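Local coordinates for protein putative hyaluronoglucosaminidase (Clostridium perfringens, PDB 6PWI) that probably acts as a secreted family 84 hexosaminidase removing N-acetylhexosamine units from glycans, this chain holding its N-terminal domain, catalytic barrel and following helical region, at residues Tyr37-Ser42 with Arg446-Met451; Ala235-Met240 with Glu283-Val288; Val366-Val371 with Ala481-Gly486. One frame throughout, in Å; residues are numbered along the deposited sequence. Where two conformers were deposited one is given.

Interaction 1: residues Tyr37-Ser42 with Arg446-Met451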
# COMPACT_ATOMS: atom_id res chain seq x y z
N TYR A 37 -10.95 -3.86 -7.77
CA TYR A 37 -9.71 -4.17 -7.08
C TYR A 37 -9.93 -4.02 -5.58
O TYR A 37 -10.57 -3.07 -5.14
CB TYR A 37 -8.58 -3.25 -7.54
CG TYR A 37 -7.92 -3.68 -8.83
CD1 TYR A 37 -6.95 -4.66 -8.82
CD2 TYR A 37 -8.28 -3.11 -10.04
CE1 TYR A 37 -6.34 -5.07 -10.00
CE2 TYR A 37 -7.69 -3.51 -11.23
CZ TYR A 37 -6.71 -4.50 -11.21
OH TYR A 37 -6.10 -4.91 -12.36
N PRO A 38 -9.39 -4.93 -4.73
CA PRO A 38 -8.63 -6.10 -5.20
C PRO A 38 -9.53 -7.04 -5.98
O PRO A 38 -10.75 -6.96 -5.87
CB PRO A 38 -8.19 -6.77 -3.89
CG PRO A 38 -8.23 -5.66 -2.87
CD PRO A 38 -9.45 -4.85 -3.26
N ILE A 39 -8.91 -7.93 -6.78
CA ILE A 39 -9.63 -8.86 -7.63
C ILE A 39 -10.46 -9.79 -6.74
O ILE A 39 -9.91 -10.52 -5.92
CB ILE A 39 -8.67 -9.67 -8.53
CG1 ILE A 39 -7.79 -8.77 -9.40
CG2 ILE A 39 -9.45 -10.68 -9.36
CD1 ILE A 39 -8.53 -8.01 -10.47
N PRO A 40 -11.81 -9.79 -6.87
CA PRO A 40 -12.65 -10.61 -6.01
C PRO A 40 -12.32 -12.08 -6.23
O PRO A 40 -11.93 -12.48 -7.33
CB PRO A 40 -14.07 -10.29 -6.50
CG PRO A 40 -13.92 -8.95 -7.17
CD PRO A 40 -12.58 -9.03 -7.86
N GLN A 41 -12.47 -12.87 -5.17
CA GLN A 41 -12.18 -14.29 -5.25
C GLN A 41 -13.12 -14.93 -6.28
O GLN A 41 -12.71 -15.85 -6.99
CB GLN A 41 -12.28 -14.94 -3.88
CG GLN A 41 -11.31 -14.35 -2.86
CD GLN A 41 -9.89 -14.84 -2.98
OE1 GLN A 41 -9.58 -15.81 -3.66
NE2 GLN A 41 -8.99 -14.17 -2.27
N SER A 42 -14.35 -14.42 -6.37
CA SER A 42 -15.35 -14.97 -7.27
C SER A 42 -16.44 -13.94 -7.56
O SER A 42 -17.07 -13.42 -6.64
CB SER A 42 -15.95 -16.24 -6.71
OG SER A 42 -16.94 -16.75 -7.59
N ARG A 446 -4.23 -13.46 -3.51
CA ARG A 446 -2.86 -13.77 -3.86
C ARG A 446 -2.74 -14.40 -5.25
O ARG A 446 -1.96 -13.94 -6.07
CB ARG A 446 -2.20 -14.63 -2.78
CG ARG A 446 -1.65 -13.82 -1.62
CD ARG A 446 -1.28 -14.79 -0.53
NE ARG A 446 -1.46 -14.27 0.81
CZ ARG A 446 -1.51 -15.05 1.89
NH1 ARG A 446 -1.40 -16.37 1.75
NH2 ARG A 446 -1.67 -14.52 3.10
N ALA A 447 -3.50 -15.47 -5.50
CA ALA A 447 -3.30 -16.25 -6.72
C ALA A 447 -3.59 -15.40 -7.96
O ALA A 447 -2.90 -15.55 -8.97
CB ALA A 447 -4.13 -17.51 -6.69
N ASP A 448 -4.58 -14.50 -7.87
CA ASP A 448 -4.99 -13.72 -9.02
C ASP A 448 -4.22 -12.40 -9.09
O ASP A 448 -4.64 -11.49 -9.80
CB ASP A 448 -6.50 -13.44 -9.01
CG ASP A 448 -7.36 -14.70 -8.97
OD1 ASP A 448 -6.87 -15.76 -9.40
OD2 ASP A 448 -8.51 -14.59 -8.50
N PHE A 449 -3.09 -12.30 -8.38
CA PHE A 449 -2.32 -11.07 -8.47
C PHE A 449 -1.57 -11.02 -9.79
O PHE A 449 -0.66 -11.81 -10.04
CB PHE A 449 -1.38 -10.87 -7.28
CG PHE A 449 -0.62 -9.57 -7.33
CD1 PHE A 449 -1.30 -8.36 -7.21
CD2 PHE A 449 0.75 -9.54 -7.50
CE1 PHE A 449 -0.61 -7.15 -7.26
CE2 PHE A 449 1.44 -8.34 -7.55
CZ PHE A 449 0.76 -7.15 -7.42
N ASP A 450 -1.98 -10.06 -10.63
CA ASP A 450 -1.33 -9.77 -11.90
C ASP A 450 -0.52 -8.48 -11.77
O ASP A 450 -1.00 -7.39 -12.03
CB ASP A 450 -2.35 -9.71 -13.04
CG ASP A 450 -1.69 -9.78 -14.41
OD1 ASP A 450 -0.84 -8.92 -14.70
OD2 ASP A 450 -2.01 -10.72 -15.15
N MET A 451 0.73 -8.67 -11.35
CA MET A 451 1.76 -7.67 -11.17
C MET A 451 1.66 -6.56 -12.23
O MET A 451 1.57 -5.39 -11.88
CB MET A 451 3.10 -8.41 -11.27
CG MET A 451 4.32 -7.60 -10.95
SD MET A 451 5.76 -8.69 -11.08
CE MET A 451 5.55 -9.43 -12.70
O HOH W 1 -10.30 -16.81 -8.06
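Ile39 and Asp448 make the direct side-chain contact, and a single water spans the gap beside it. The methyl CG2 of Ile39 rests 4.1 Å from CB of Asp448, while its other branch runs past the aspartate backbone, CG1 lying 4.2 Å from Asp448 O. With chi1 at -57°, Ile39 holds CG2 opposite its own backbone N, and it is this branch that extends toward the aspartate. The two side chains meet at a slant, so the overlap is small and amounts to a methyl group against a methylene.

Asp448 is the third residue of a type I turn, closed by Phe449 N bonding Arg446 O at 3.1 Å. Its carboxylate projects toward residues 37-42 (chi1 -57°, CG beside the backbone N and anti to the carbonyl carbon), and OD2 accepts from ND2 of Asn445, the residue just before the turn. The same amide nitrogen also bonds Ile39 O, so one asparagine grips both segments. Further along, the water donates to Gln41 O at 2.8 Å and to Asp448 OD2 at 2.9 Å, bridging a backbone carbonyl and an acid that could not bond each other directly.

Around this junction Asp441 of helix 433-444 accepts from Ile39 N, and Tyr37 OH reaches Asp457 of helix 451-462. Residues 37-42 thus fit against the loop between two helices that follow the last strand of the barrel, joining the N-terminal domain to the catalytic one. Chemically, the interface is chiefly polar and mediated: acceptors on both sides are satisfied by a shared amide and a shared water, with only a thin apolar touch from Ile39.

Interaction 2: residues Ala235-Met240 with Glu283-Val288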
# COMPACT_ATOMS: atom_id res chain seq x y z
N ALA A 235 -4.87 14.65 20.88
CA ALA A 235 -6.04 15.09 20.14
C ALA A 235 -5.80 14.92 18.64
O ALA A 235 -6.74 14.68 17.88
CB ALA A 235 -6.39 16.51 20.49
N GLU A 236 -4.53 15.04 18.24
CA GLU A 236 -4.14 14.84 16.85
C GLU A 236 -4.26 13.36 16.50
O GLU A 236 -4.75 13.02 15.43
CB GLU A 236 -2.71 15.31 16.60
CG GLU A 236 -2.57 16.82 16.52
CD GLU A 236 -1.14 17.32 16.55
OE1 GLU A 236 -0.21 16.53 16.23
OE2 GLU A 236 -0.94 18.50 16.89
N ILE A 237 -3.84 12.49 17.43
CA ILE A 237 -3.95 11.05 17.27
C ILE A 237 -5.42 10.68 17.12
O ILE A 237 -5.77 9.91 16.22
CB ILE A 237 -3.24 10.29 18.42
CG1 ILE A 237 -1.71 10.39 18.30
CG2 ILE A 237 -3.71 8.85 18.50
CD1 ILE A 237 -0.96 9.86 19.50
N LYS A 238 -6.28 11.25 17.97
CA LYS A 238 -7.70 10.90 17.95
C LYS A 238 -8.33 11.24 16.59
O LYS A 238 -9.21 10.53 16.13
CB LYS A 238 -8.46 11.49 19.14
CG LYS A 238 -9.97 11.59 18.94
CD LYS A 238 -10.74 11.54 20.24
CE LYS A 238 -12.14 12.11 20.12
NZ LYS A 238 -12.75 11.86 18.80
N GLU A 239 -7.87 12.32 15.95
CA GLU A 239 -8.39 12.66 14.63
C GLU A 239 -8.01 11.58 13.62
O GLU A 239 -8.82 11.22 12.76
CB GLU A 239 -7.89 14.03 14.17
CG GLU A 239 -8.74 15.19 14.66
CD GLU A 239 -8.26 16.55 14.19
OE1 GLU A 239 -7.23 16.61 13.49
OE2 GLU A 239 -8.92 17.56 14.54
N MET A 240 -6.79 11.04 13.74
CA MET A 240 -6.32 10.01 12.83
C MET A 240 -7.05 8.69 13.09
O MET A 240 -7.41 7.99 12.15
CB MET A 240 -4.81 9.81 12.92
CG MET A 240 -4.05 10.96 12.32
SD MET A 240 -2.27 10.71 12.30
CE MET A 240 -1.81 11.22 13.96
N GLU A 283 -4.15 2.46 27.93
CA GLU A 283 -5.46 2.98 28.30
C GLU A 283 -5.66 4.37 27.68
O GLU A 283 -6.76 4.68 27.22
CB GLU A 283 -5.64 3.04 29.82
CG GLU A 283 -5.77 1.68 30.49
CD GLU A 283 -7.06 0.93 30.22
OE1 GLU A 283 -7.90 1.45 29.45
OE2 GLU A 283 -7.23 -0.18 30.77
N GLN A 284 -4.59 5.18 27.67
CA GLN A 284 -4.67 6.53 27.11
C GLN A 284 -5.01 6.45 25.62
O GLN A 284 -5.90 7.17 25.16
CB GLN A 284 -3.39 7.34 27.38
CG GLN A 284 -3.54 8.82 27.03
CD GLN A 284 -2.25 9.60 26.90
OE1 GLN A 284 -1.18 9.06 26.61
NE2 GLN A 284 -2.34 10.90 27.09
N LEU A 285 -4.32 5.57 24.88
CA LEU A 285 -4.61 5.41 23.46
C LEU A 285 -6.00 4.81 23.30
O LEU A 285 -6.73 5.23 22.40
CB LEU A 285 -3.54 4.54 22.79
CG LEU A 285 -2.27 5.25 22.31
CD1 LEU A 285 -2.57 6.51 21.51
CD2 LEU A 285 -1.33 5.56 23.46
N TYR A 286 -6.36 3.85 24.17
CA TYR A 286 -7.66 3.18 24.12
C TYR A 286 -8.78 4.20 24.24
O TYR A 286 -9.84 4.05 23.62
CB TYR A 286 -7.80 2.14 25.25
CG TYR A 286 -9.06 1.31 25.16
CD1 TYR A 286 -9.06 0.09 24.49
CD2 TYR A 286 -10.25 1.72 25.75
CE1 TYR A 286 -10.21 -0.68 24.40
CE2 TYR A 286 -11.41 0.97 25.66
CZ TYR A 286 -11.39 -0.24 24.98
OH TYR A 286 -12.52 -1.00 24.88
N SER A 287 -8.53 5.25 25.04
CA SER A 287 -9.51 6.27 25.37
C SER A 287 -9.80 7.18 24.17
O SER A 287 -10.81 7.87 24.16
CB SER A 287 -9.09 7.07 26.58
OG SER A 287 -8.20 8.12 26.22
N VAL A 288 -8.92 7.18 23.17
CA VAL A 288 -9.21 7.96 21.97
C VAL A 288 -9.60 7.05 20.81
O VAL A 288 -9.78 7.53 19.70
CB VAL A 288 -8.11 8.97 21.60
CG1 VAL A 288 -8.01 10.10 22.61
CG2 VAL A 288 -6.74 8.32 21.40
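Lys238 lays the aliphatic root of its side chain over the isopropyl group of Val288: CB comes 3.5 Å from Val288 CB, and CD passes 3.9 Å from Val288 CG1. Because the lysine sends CG opposite its backbone N (chi1 160°), the chain passes over the valine at a slant, then bends at its last torsion. The ammonium leaves the contact and forms a salt bridge with Asp242, one turn on in the same helix, so the methylene part packs while the charge is met separately.

On the inner side, the CG2 methyl of Ile237 is the meeting point for two residues. Leu285 CD1 approaches it to 4.0 Å and Val288 CG2 to 4.2 Å, the valine thereby using one methyl toward each of two consecutive residues of helix 231-247. Ile237 and Leu285 also face strand 250-255, where they touch Phe251 and Trp253 respectively.

Val288 is brought into place by the last turn of its segment. Its N bonds Leu285 O, and Ser287 OG, with chi1 at 84°, folds back and donates to Gln284 O at 2.7 Å, the donor 24° off the carbonyl plane. Leu234 adds a further apolar surface beside Val288.

Such apolar packing between successive helices, both resting on the strand that links them, is characteristic of the outer layer of a (beta/alpha)8 TIM barrel, here the catalytic domain.

Interaction 3: residues Val366-Val371 with Ala481-Gly486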
# COMPACT_ATOMS: atom_id res chain seq x y z
N VAL A 366 16.40 -11.51 4.42
CA VAL A 366 17.26 -10.36 4.66
C VAL A 366 16.35 -9.18 4.99
O VAL A 366 15.13 -9.34 4.98
CB VAL A 366 18.15 -10.03 3.44
CG1 VAL A 366 19.17 -11.13 3.16
CG2 VAL A 366 17.32 -9.73 2.19
N ILE A 367 16.94 -8.00 5.23
CA ILE A 367 16.18 -6.81 5.58
C ILE A 367 15.23 -6.44 4.44
O ILE A 367 14.06 -6.17 4.68
CB ILE A 367 17.09 -5.64 6.01
CG1 ILE A 367 17.88 -6.01 7.27
CG2 ILE A 367 16.29 -4.36 6.20
CD1 ILE A 367 18.89 -4.96 7.72
N LEU A 368 15.73 -6.43 3.20
CA LEU A 368 14.86 -6.17 2.06
C LEU A 368 14.45 -7.50 1.42
O LEU A 368 14.67 -7.71 0.23
CB LEU A 368 15.56 -5.26 1.04
CG LEU A 368 16.28 -4.02 1.58
CD1 LEU A 368 16.95 -3.26 0.45
CD2 LEU A 368 15.32 -3.10 2.33
N GLY A 369 13.85 -8.39 2.21
CA GLY A 369 13.49 -9.71 1.73
C GLY A 369 12.36 -9.68 0.70
O GLY A 369 11.48 -8.82 0.74
N TYR A 370 12.41 -10.64 -0.23
CA TYR A 370 11.29 -10.87 -1.14
C TYR A 370 10.28 -11.77 -0.42
O TYR A 370 10.61 -12.38 0.59
CB TYR A 370 11.80 -11.53 -2.43
CG TYR A 370 12.42 -10.63 -3.47
CD1 TYR A 370 11.94 -10.61 -4.77
CD2 TYR A 370 13.51 -9.82 -3.18
CE1 TYR A 370 12.50 -9.81 -5.75
CE2 TYR A 370 14.09 -9.00 -4.14
CZ TYR A 370 13.58 -9.00 -5.43
OH TYR A 370 14.14 -8.22 -6.40
N VAL A 371 9.06 -11.84 -0.95
CA VAL A 371 8.08 -12.78 -0.44
C VAL A 371 8.33 -14.14 -1.06
O VAL A 371 8.11 -14.32 -2.26
CB VAL A 371 6.63 -12.34 -0.72
CG1 VAL A 371 5.64 -13.37 -0.20
CG2 VAL A 371 6.33 -10.96 -0.15
N ALA A 481 18.60 0.67 -6.87
CA ALA A 481 20.05 0.47 -7.00
C ALA A 481 20.72 1.74 -7.54
O ALA A 481 20.13 2.47 -8.33
CB ALA A 481 20.31 -0.71 -7.90
N PRO A 482 21.97 2.06 -7.13
CA PRO A 482 22.71 1.29 -6.13
C PRO A 482 22.30 1.57 -4.68
O PRO A 482 21.89 2.68 -4.34
CB PRO A 482 24.16 1.75 -6.36
CG PRO A 482 24.04 3.16 -6.87
CD PRO A 482 22.76 3.18 -7.69
N ASN A 483 22.43 0.54 -3.83
CA ASN A 483 22.12 0.62 -2.41
C ASN A 483 22.89 -0.49 -1.70
O ASN A 483 23.24 -1.49 -2.32
CB ASN A 483 20.61 0.56 -2.14
CG ASN A 483 19.97 -0.70 -2.68
OD1 ASN A 483 20.11 -1.78 -2.10
ND2 ASN A 483 19.26 -0.58 -3.79
N TRP A 484 23.09 -0.32 -0.39
CA TRP A 484 23.98 -1.18 0.39
C TRP A 484 23.40 -2.58 0.59
O TRP A 484 24.15 -3.52 0.81
CB TRP A 484 24.40 -0.49 1.70
CG TRP A 484 25.50 0.51 1.51
CD1 TRP A 484 26.83 0.25 1.36
CD2 TRP A 484 25.36 1.94 1.43
NE1 TRP A 484 27.53 1.42 1.20
CE2 TRP A 484 26.66 2.47 1.23
CE3 TRP A 484 24.28 2.83 1.50
CZ2 TRP A 484 26.89 3.84 1.12
CZ3 TRP A 484 24.50 4.18 1.38
CH2 TRP A 484 25.79 4.68 1.19
N HIS A 485 22.07 -2.72 0.47
CA HIS A 485 21.44 -4.02 0.59
C HIS A 485 21.50 -4.80 -0.72
O HIS A 485 21.50 -6.02 -0.71
CB HIS A 485 20.01 -3.91 1.15
CG HIS A 485 19.96 -3.26 2.50
ND1 HIS A 485 20.54 -3.84 3.62
CD2 HIS A 485 19.43 -2.08 2.90
CE1 HIS A 485 20.36 -3.04 4.66
NE2 HIS A 485 19.67 -1.95 4.24
N GLY A 486 21.52 -4.10 -1.85
CA GLY A 486 21.69 -4.76 -3.14
C GLY A 486 20.37 -5.10 -3.81
O GLY A 486 20.30 -6.03 -4.62
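Leu368 and His485 form the centre of this contact, crossing at about a right angle. The leucine presents CD1 to the base of the histidine, 3.6 Å from His485 CG and 3.7 Å from CD2, with Leu368 CG close behind. An extended chi2 of 178° carries CD1 outward to that point. Farther round the same ring, CD1 of Ile367 lies 3.9 Å from His485 CE1. Both aliphatic groups approach the imidazole obliquely, and the interaction is van der Waals in kind.

In the next shell, the backbone turn that presents His485 is closed by Asn483. Its OD1 accepts from Gly486 N at 2.7 Å in an Asx motif, with an N-H...O angle of 140° and the donor tilted from the plane of the amide. The ND2 of the same side chain is held by the carbonyls of Pro480 and Leu487, so both ends of the amide are engaged. Gly486 itself takes a left-handed backbone conformation, with phi at 93°. At the start of this segment, Ala481 O is bonded by Arg402.

On the other segment, Asn392 ND2 bonds Ile367 O and its side chain also touches Leu368, while Leu487, just past 481-486, packs on Leu368 and Tyr370.

The contact therefore sets the loop between barrel strand 359-362 and helix 373-383 against the irregular connection that runs from helix 467-475 to helix 496-507, where the barrel gives way to the C-terminal helices.

The three contacts do not touch one another and lie in different parts of the chain. Interaction 2 is internal to the catalytic barrel, whereas interaction 1 joins it to the N-terminal domain and interaction 3 to the connection toward the C-terminal helices. Interactions 1 and 3 come closest, about 7 Å between nearest atoms and 26 Å between centres, and their segments interleave along the chain. Interaction 2 lies 35 Å, centre to centre, from each of them, on the opposite side of the chain's centre from interaction 1. All lie away from Asp299, the predicted proton donor, which follows barrel strand 293-296; a bound ethanediol, probably from the crystallisation liquor, sits about 4 Å from the side chain of Ile367 in interaction 3.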